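Local structure of glucose-resistance amylase regulator (Weissella paramesenteroides ATCC 33313, 4RK6) at residues A[167-171]-A[172-176]; A[175-178]-A[179-183]. The protein binds glucose in the cleft of its periplasmic-binding-protein-like core and, as a LacI-family regulator, probably controls transcription by binding DNA. All coordinates share one frame; numbering follows the deposited sequence.

Contact 1: A[167-171]-A[172-176]. With GLC (alpha-D-glucopyranose), chain C.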
ATOM      1  N   GLY A 167      -0.039   1.914  22.528  1.00 24.09           N
ATOM      2  CA  GLY A 167       0.309   1.135  21.342  1.00 20.25           C
ATOM      3  C   GLY A 167       1.784   0.918  21.085  1.00 21.36           C
ATOM      4  O   GLY A 167       2.638   1.696  21.531  1.00 24.52           O
ATOM      5  N   ASN A 168       2.052  -0.139  20.326  1.00 23.36           N
ATOM      6  CA  ASN A 168       3.407  -0.573  19.951  1.00 25.56           C
ATOM      7  C   ASN A 168       3.734  -0.493  18.470  1.00 27.15           C
ATOM      8  O   ASN A 168       4.847  -0.828  18.082  1.00 27.86           O
ATOM      9  CB  ASN A 168       3.596  -2.023  20.380  1.00 26.33           C
ATOM     10  CG  ASN A 168       3.493  -2.182  21.871  1.00 43.16           C
ATOM     11  OD1 ASN A 168       4.073  -1.398  22.607  1.00 33.45           O
ATOM     12  ND2 ASN A 168       2.725  -3.169  22.326  1.00 37.68           N
ATOM     13  N   ASP A 169       2.776  -0.090  17.633  1.00 25.40           N
ATOM     14  CA  ASP A 169       3.053  -0.048  16.202  1.00 21.75           C
ATOM     15  C   ASP A 169       2.033   0.817  15.475  1.00 20.63           C
ATOM     16  O   ASP A 169       1.091   1.315  16.094  1.00 22.54           O
ATOM     17  CB  ASP A 169       3.130  -1.469  15.621  1.00 25.28           C
ATOM     18  CG  ASP A 169       1.803  -2.206  15.616  1.00 31.05           C
ATOM     19  OD1 ASP A 169       0.730  -1.597  15.432  1.00 25.65           O
ATOM     20  OD2 ASP A 169       1.853  -3.450  15.738  1.00 37.74           O
ATOM     21  N   HIS A 170       2.226   0.970  14.161  1.00 22.10           N
ATOM     22  CA  HIS A 170       1.436   1.921  13.365  1.00 21.53           C
ATOM     23  C   HIS A 170       0.257   1.244  12.656  1.00 25.21           C
ATOM     24  O   HIS A 170      -0.219   1.755  11.635  1.00 24.65           O
ATOM     25  CB  HIS A 170       2.314   2.530  12.263  1.00 26.43           C
ATOM     26  CG  HIS A 170       3.460   3.336  12.759  1.00 22.64           C
ATOM     27  ND1 HIS A 170       3.301   4.516  13.454  1.00 24.42           N
ATOM     28  CD2 HIS A 170       4.796   3.165  12.601  1.00 23.55           C
ATOM     29  CE1 HIS A 170       4.486   5.019  13.738  1.00 26.39           C
ATOM     30  NE2 HIS A 170       5.410   4.214  13.235  1.00 25.78           N
ATOM     31  N   SER A 171      -0.213   0.110  13.176  1.00 22.47           N
ATOM     32  CA  SER A 171      -1.232  -0.681  12.488  1.00 20.71           C
ATOM     33  C   SER A 171      -2.668  -0.221  12.749  1.00 19.70           C
ATOM     34  O   SER A 171      -2.982   0.417  13.741  1.00 23.41           O
ATOM     35  CB  SER A 171      -1.106  -2.164  12.875  1.00 26.20           C
ATOM     36  OG  SER A 171      -1.536  -2.406  14.215  1.00 25.57           O
ATOM     37  N   TYR A 172      -3.545  -0.605  11.825  1.00 22.12           N
ATOM     38  CA  TYR A 172      -4.982  -0.489  12.002  1.00 20.53           C
ATOM     39  C   TYR A 172      -5.431  -1.111  13.332  1.00 21.92           C
ATOM     40  O   TYR A 172      -6.220  -0.529  14.055  1.00 20.99           O
ATOM     41  CB  TYR A 172      -5.662  -1.184  10.841  1.00 23.29           C
ATOM     42  CG  TYR A 172      -7.162  -1.322  10.974  1.00 20.92           C
ATOM     43  CD1 TYR A 172      -8.011  -0.316  10.536  1.00 20.34           C
ATOM     44  CD2 TYR A 172      -7.733  -2.486  11.493  1.00 23.03           C
ATOM     45  CE1 TYR A 172      -9.391  -0.452  10.632  1.00 21.25           C
ATOM     46  CE2 TYR A 172      -9.110  -2.625  11.608  1.00 25.25           C
ATOM     47  CZ  TYR A 172      -9.937  -1.606  11.175  1.00 20.44           C
ATOM     48  OH  TYR A 172     -11.298  -1.735  11.275  1.00 20.98           O
ATOM     49  N   GLU A 173      -4.916  -2.301  13.616  1.00 21.93           N
ATOM     50  CA  GLU A 173      -5.298  -3.038  14.808  1.00 25.01           C
ATOM     51  C   GLU A 173      -4.968  -2.256  16.080  1.00 26.92           C
ATOM     52  O   GLU A 173      -5.752  -2.236  17.018  1.00 22.84           O
ATOM     53  CB  GLU A 173      -4.587  -4.395  14.823  1.00 28.81           C
ATOM     54  CG  GLU A 173      -5.147  -5.399  13.804  1.00 45.69           C
ATOM     55  CD  GLU A 173      -4.681  -5.210  12.348  1.00 48.24           C
ATOM     56  OE1 GLU A 173      -3.734  -4.421  12.059  1.00 30.84           O
ATOM     57  OE2 GLU A 173      -5.283  -5.873  11.461  1.00 34.84           O
ATOM     58  N   THR A 174      -3.823  -1.580  16.091  1.00 22.23           N
ATOM     59  CA  THR A 174      -3.460  -0.762  17.247  1.00 24.58           C
ATOM     60  C   THR A 174      -4.449   0.381  17.437  1.00 21.70           C
ATOM     61  O   THR A 174      -4.876   0.681  18.553  1.00 20.06           O
ATOM     62  CB  THR A 174      -2.014  -0.275  17.137  1.00 20.98           C
ATOM     63  OG1 THR A 174      -1.117  -1.394  17.289  1.00 24.22           O
ATOM     64  CG2 THR A 174      -1.697   0.820  18.167  1.00 23.34           C
ATOM     65  N   GLY A 175      -4.848   1.039  16.358  1.00 20.83           N
ATOM     66  CA  GLY A 175      -5.879   2.048  16.510  1.00 22.37           C
ATOM     67  C   GLY A 175      -7.201   1.485  17.024  1.00 19.43           C
ATOM     68  O   GLY A 175      -7.856   2.087  17.874  1.00 19.95           O
ATOM     69  N   TYR A 176      -7.609   0.357  16.460  1.00 20.36           N
ATOM     70  CA  TYR A 176      -8.879  -0.255  16.812  1.00 22.42           C
ATOM     71  C   TYR A 176      -8.886  -0.686  18.277  1.00 20.11           C
ATOM     72  O   TYR A 176      -9.847  -0.419  19.026  1.00 21.41           O
ATOM     73  CB  TYR A 176      -9.154  -1.459  15.916  1.00 20.09           C
ATOM     74  CG  TYR A 176     -10.608  -1.875  15.941  1.00 17.52           C
ATOM     75  CD1 TYR A 176     -11.105  -2.680  16.963  1.00 22.88           C
ATOM     76  CD2 TYR A 176     -11.497  -1.445  14.958  1.00 19.46           C
ATOM     77  CE1 TYR A 176     -12.444  -3.045  16.995  1.00 23.91           C
ATOM     78  CE2 TYR A 176     -12.833  -1.798  14.984  1.00 22.89           C
ATOM     79  CZ  TYR A 176     -13.309  -2.604  16.011  1.00 25.88           C
ATOM     80  OH  TYR A 176     -14.643  -2.944  16.054  1.00 22.93           O
TER
HETATM   81  C1  GLC C 401       7.944   5.676   9.680  1.00 48.41           C
HETATM   82  C2  GLC C 401       8.393   7.075   9.257  1.00 29.09           C
HETATM   83  C3  GLC C 401       7.478   8.172   9.762  1.00 25.54           C
HETATM   84  C4  GLC C 401       6.020   7.790   9.493  1.00 19.81           C
HETATM   85  C5  GLC C 401       5.732   6.486  10.239  1.00 28.21           C
HETATM   86  C6  GLC C 401       4.299   6.009  10.013  1.00 23.10           C
HETATM   87  O1  GLC C 401       8.402   5.482  10.962  1.00 33.22           O
HETATM   88  O2  GLC C 401       9.702   7.354   9.750  1.00 30.58           O
HETATM   89  O3  GLC C 401       7.840   9.339   9.032  1.00 25.92           O
HETATM   90  O4  GLC C 401       5.175   8.830   9.886  1.00 22.26           O
HETATM   91  O5  GLC C 401       6.548   5.453   9.751  1.00 30.84           O
HETATM   92  O6  GLC C 401       4.060   5.751   8.665  1.00 26.12           O
HETATM   93  O   HOH W   1      -0.037  -2.000  19.717  1.00 26.98           O
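Asp-169 OD1 accepts a hydrogen bond from Thr-174 OG1 over 2.6 Å, one that arrives from above the carboxylate plane, 52° out of it. Two more donors reach the same oxygen: Ser-171 N at 3.0 Å from OD1, which makes an Asx turn, and Ser-171 OG at 2.7 Å from OD1 on its syn side. Three bonds thus hold one carboxylate oxygen and fix the rotation of both hydroxyls. Ser-171 is the N-cap of the helix: its OG lies between the backbone N and the carbonyl carbon (chi1 72°), from where it caps Thr-174 N at 3.1 Å. Behind the cap, Gly-175 N makes an ordinary i to i+4 helical bond to Ser-171 O. A water donates to Thr-174 OG1 and accepts from Asn-168 N, bridging loop and helix. Beyond the polar network, Thr-174 CG2 lies 3.8 Å from Gly-167 CA. His-170 turns the other way and lays a ring face against glucose, whose C6 sits 3.7 Å above the ring plane, over its centre; Thr-196 bonds His-170 ND1. The loop follows strand 163-166 and starts helix 172-182, where Tyr-172 and Tyr-176 lean on helix 198-210 and on Arg-234 of the second subunit.

Contact 2: A[175-178]-A[179-183]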
ATOM      1  N   GLY A 175      -4.848   1.039  16.358  1.00 20.83           N
ATOM      2  CA  GLY A 175      -5.879   2.048  16.510  1.00 22.37           C
ATOM      3  C   GLY A 175      -7.201   1.485  17.024  1.00 19.43           C
ATOM      4  O   GLY A 175      -7.856   2.087  17.874  1.00 19.95           O
ATOM      5  N   TYR A 176      -7.609   0.357  16.460  1.00 20.36           N
ATOM      6  CA  TYR A 176      -8.879  -0.255  16.812  1.00 22.42           C
ATOM      7  C   TYR A 176      -8.886  -0.686  18.277  1.00 20.11           C
ATOM      8  O   TYR A 176      -9.847  -0.419  19.026  1.00 21.41           O
ATOM      9  CB  TYR A 176      -9.154  -1.459  15.916  1.00 20.09           C
ATOM     10  CG  TYR A 176     -10.608  -1.875  15.941  1.00 17.52           C
ATOM     11  CD1 TYR A 176     -11.105  -2.680  16.963  1.00 22.88           C
ATOM     12  CD2 TYR A 176     -11.497  -1.445  14.958  1.00 19.46           C
ATOM     13  CE1 TYR A 176     -12.444  -3.045  16.995  1.00 23.91           C
ATOM     14  CE2 TYR A 176     -12.833  -1.798  14.984  1.00 22.89           C
ATOM     15  CZ  TYR A 176     -13.309  -2.604  16.011  1.00 25.88           C
ATOM     16  OH  TYR A 176     -14.643  -2.944  16.054  1.00 22.93           O
ATOM     17  N   THR A 177      -7.809  -1.350  18.680  1.00 20.49           N
ATOM     18  CA  THR A 177      -7.737  -1.894  20.046  1.00 23.97           C
ATOM     19  C   THR A 177      -7.542  -0.830  21.105  1.00 25.38           C
ATOM     20  O   THR A 177      -7.925  -1.039  22.268  1.00 22.70           O
ATOM     21  CB  THR A 177      -6.651  -2.999  20.197  1.00 26.86           C
ATOM     22  OG1 THR A 177      -5.331  -2.489  19.953  1.00 25.96           O
ATOM     23  CG2 THR A 177      -6.924  -4.161  19.274  1.00 29.68           C
ATOM     24  N   SER A 178      -6.949   0.307  20.742  1.00 23.79           N
ATOM     25  CA  SER A 178      -6.650   1.333  21.733  1.00 20.54           C
ATOM     26  C   SER A 178      -7.897   1.726  22.521  1.00 23.34           C
ATOM     27  O   SER A 178      -7.860   1.845  23.744  1.00 25.65           O
ATOM     28  CB  SER A 178      -6.032   2.576  21.077  1.00 22.56           C
ATOM     29  OG  SER A 178      -6.952   3.227  20.214  1.00 21.86           O
ATOM     30  N   VAL A 179      -8.994   1.960  21.818  1.00 22.11           N
ATOM     31  CA  VAL A 179     -10.207   2.495  22.461  1.00 24.02           C
ATOM     32  C   VAL A 179     -11.231   1.428  22.807  1.00 30.59           C
ATOM     33  O   VAL A 179     -12.297   1.750  23.308  1.00 28.16           O
ATOM     34  CB  VAL A 179     -10.882   3.576  21.591  1.00 22.16           C
ATOM     35  CG1 VAL A 179     -10.010   4.810  21.559  1.00 21.45           C
ATOM     36  CG2 VAL A 179     -11.153   3.058  20.180  1.00 25.15           C
ATOM     37  N   THR A 180     -10.907   0.169  22.551  1.00 23.94           N
ATOM     38  CA  THR A 180     -11.785  -0.947  22.909  1.00 27.15           C
ATOM     39  C   THR A 180     -11.181  -1.757  24.060  1.00 33.43           C
ATOM     40  O   THR A 180     -11.829  -1.956  25.075  1.00 33.67           O
ATOM     41  CB  THR A 180     -12.069  -1.844  21.689  1.00 26.59           C
ATOM     42  OG1 THR A 180     -10.837  -2.217  21.070  1.00 25.25           O
ATOM     43  CG2 THR A 180     -12.912  -1.102  20.678  1.00 25.73           C
ATOM     44  N   THR A 181      -9.944  -2.214  23.930  1.00 29.90           N
ATOM     45  CA  THR A 181      -9.351  -2.981  25.015  1.00 30.71           C
ATOM     46  C   THR A 181      -8.321  -2.170  25.818  1.00 38.56           C
ATOM     47  O   THR A 181      -8.025  -2.507  26.951  1.00 32.78           O
ATOM     48  CB  THR A 181      -8.764  -4.297  24.484  1.00 35.62           C
ATOM     49  OG1 THR A 181      -7.785  -4.006  23.491  1.00 37.80           O
ATOM     50  CG2 THR A 181      -9.861  -5.160  23.865  1.00 46.67           C
ATOM     51  N   GLY A 182      -7.800  -1.087  25.253  1.00 26.83           N
ATOM     52  CA  GLY A 182      -6.844  -0.234  25.949  1.00 26.12           C
ATOM     53  C   GLY A 182      -7.469   0.741  26.927  1.00 36.21           C
ATOM     54  O   GLY A 182      -6.887   1.057  27.986  1.00 32.33           O
ATOM     55  N   TYR A 183      -8.622   1.272  26.534  1.00 26.64           N
ATOM     56  CA  TYR A 183      -9.431   2.169  27.353  1.00 26.97           C
ATOM     57  C   TYR A 183     -10.887   1.731  27.268  1.00 29.96           C
ATOM     58  O   TYR A 183     -11.243   0.871  26.479  1.00 29.59           O
ATOM     59  CB  TYR A 183      -9.285   3.629  26.887  1.00 25.39           C
ATOM     60  CG  TYR A 183      -7.895   4.158  27.097  1.00 25.41           C
ATOM     61  CD1 TYR A 183      -7.532   4.735  28.314  1.00 25.97           C
ATOM     62  CD2 TYR A 183      -6.933   4.082  26.090  1.00 26.34           C
ATOM     63  CE1 TYR A 183      -6.252   5.201  28.531  1.00 31.43           C
ATOM     64  CE2 TYR A 183      -5.645   4.553  26.299  1.00 30.64           C
ATOM     65  CZ  TYR A 183      -5.313   5.113  27.520  1.00 39.73           C
ATOM     66  OH  TYR A 183      -4.052   5.586  27.740  1.00 33.89           O
TER
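Val-179 opens the last turn by setting CG1 3.7 Å from Ser-178 OG, while its other methyl, CG2, lies near Tyr-176 O. That serine hydroxyl sits between its own backbone N and carbonyl carbon, chi1 66°, which lets it reach back and donate to Gly-175 O at 2.8 Å, so a buried polar group is satisfied within its own helix. Two residues on, Thr-180 also bonds back to the helix, but to the carbonyl four residues earlier: OG1 donates to Tyr-176 O at 2.9 Å, approaching 30° off the carbonyl plane, and CG2 faces CE1 of the Tyr-176 ring at 4.2 Å. The two side chains pass at a slant, and the far end of the tyrosine is held by Asp-210. From Thr-180 onward the backbone gathers on one acceptor, Thr-177 O. Thr-180 N reaches it from well above the carbonyl plane, Thr-181 N bonds at 2.9 Å to Thr-177 O, and Gly-182 N completes the set at 3.0 Å from the same Thr-177 O. Thr-181 also brings OG1 to 3.6 Å from Thr-177 CB, beside that carbonyl. At Tyr-183 the chain leaves the helix; the Tyr-183 ring puts CD2 3.4 Å from Ser-178 O, which lies at the ring edge near its plane, and Tyr-183 OH bonds Leu-165 O in strand 163-166. One carbonyl receiving the amides three, four and five residues on, the last a pi-type i to i+5 bond, fits a helix that ends in a wider, pi-type turn.

Overall arrangement
Coming from the N terminus, the chain runs up strand 163-166, an edge strand of the sheet within this chain, and turns through the loop that contact 1 fastens to the first turn of helix 172-182. Contact 2 takes over where contact 1 ends, sharing Gly-175 and Tyr-176, and carries the same helix to its last turn; neither encloses the other, and their centres lie about 9 Å apart. Together they account for both ends of one helix in the periplasmic-binding-protein-like domain. The start lies beside the sugar pocket through His-170, whereas the finish turns Tyr-183 back onto strand 163-166. Along its length the helix packs on helix 198-210.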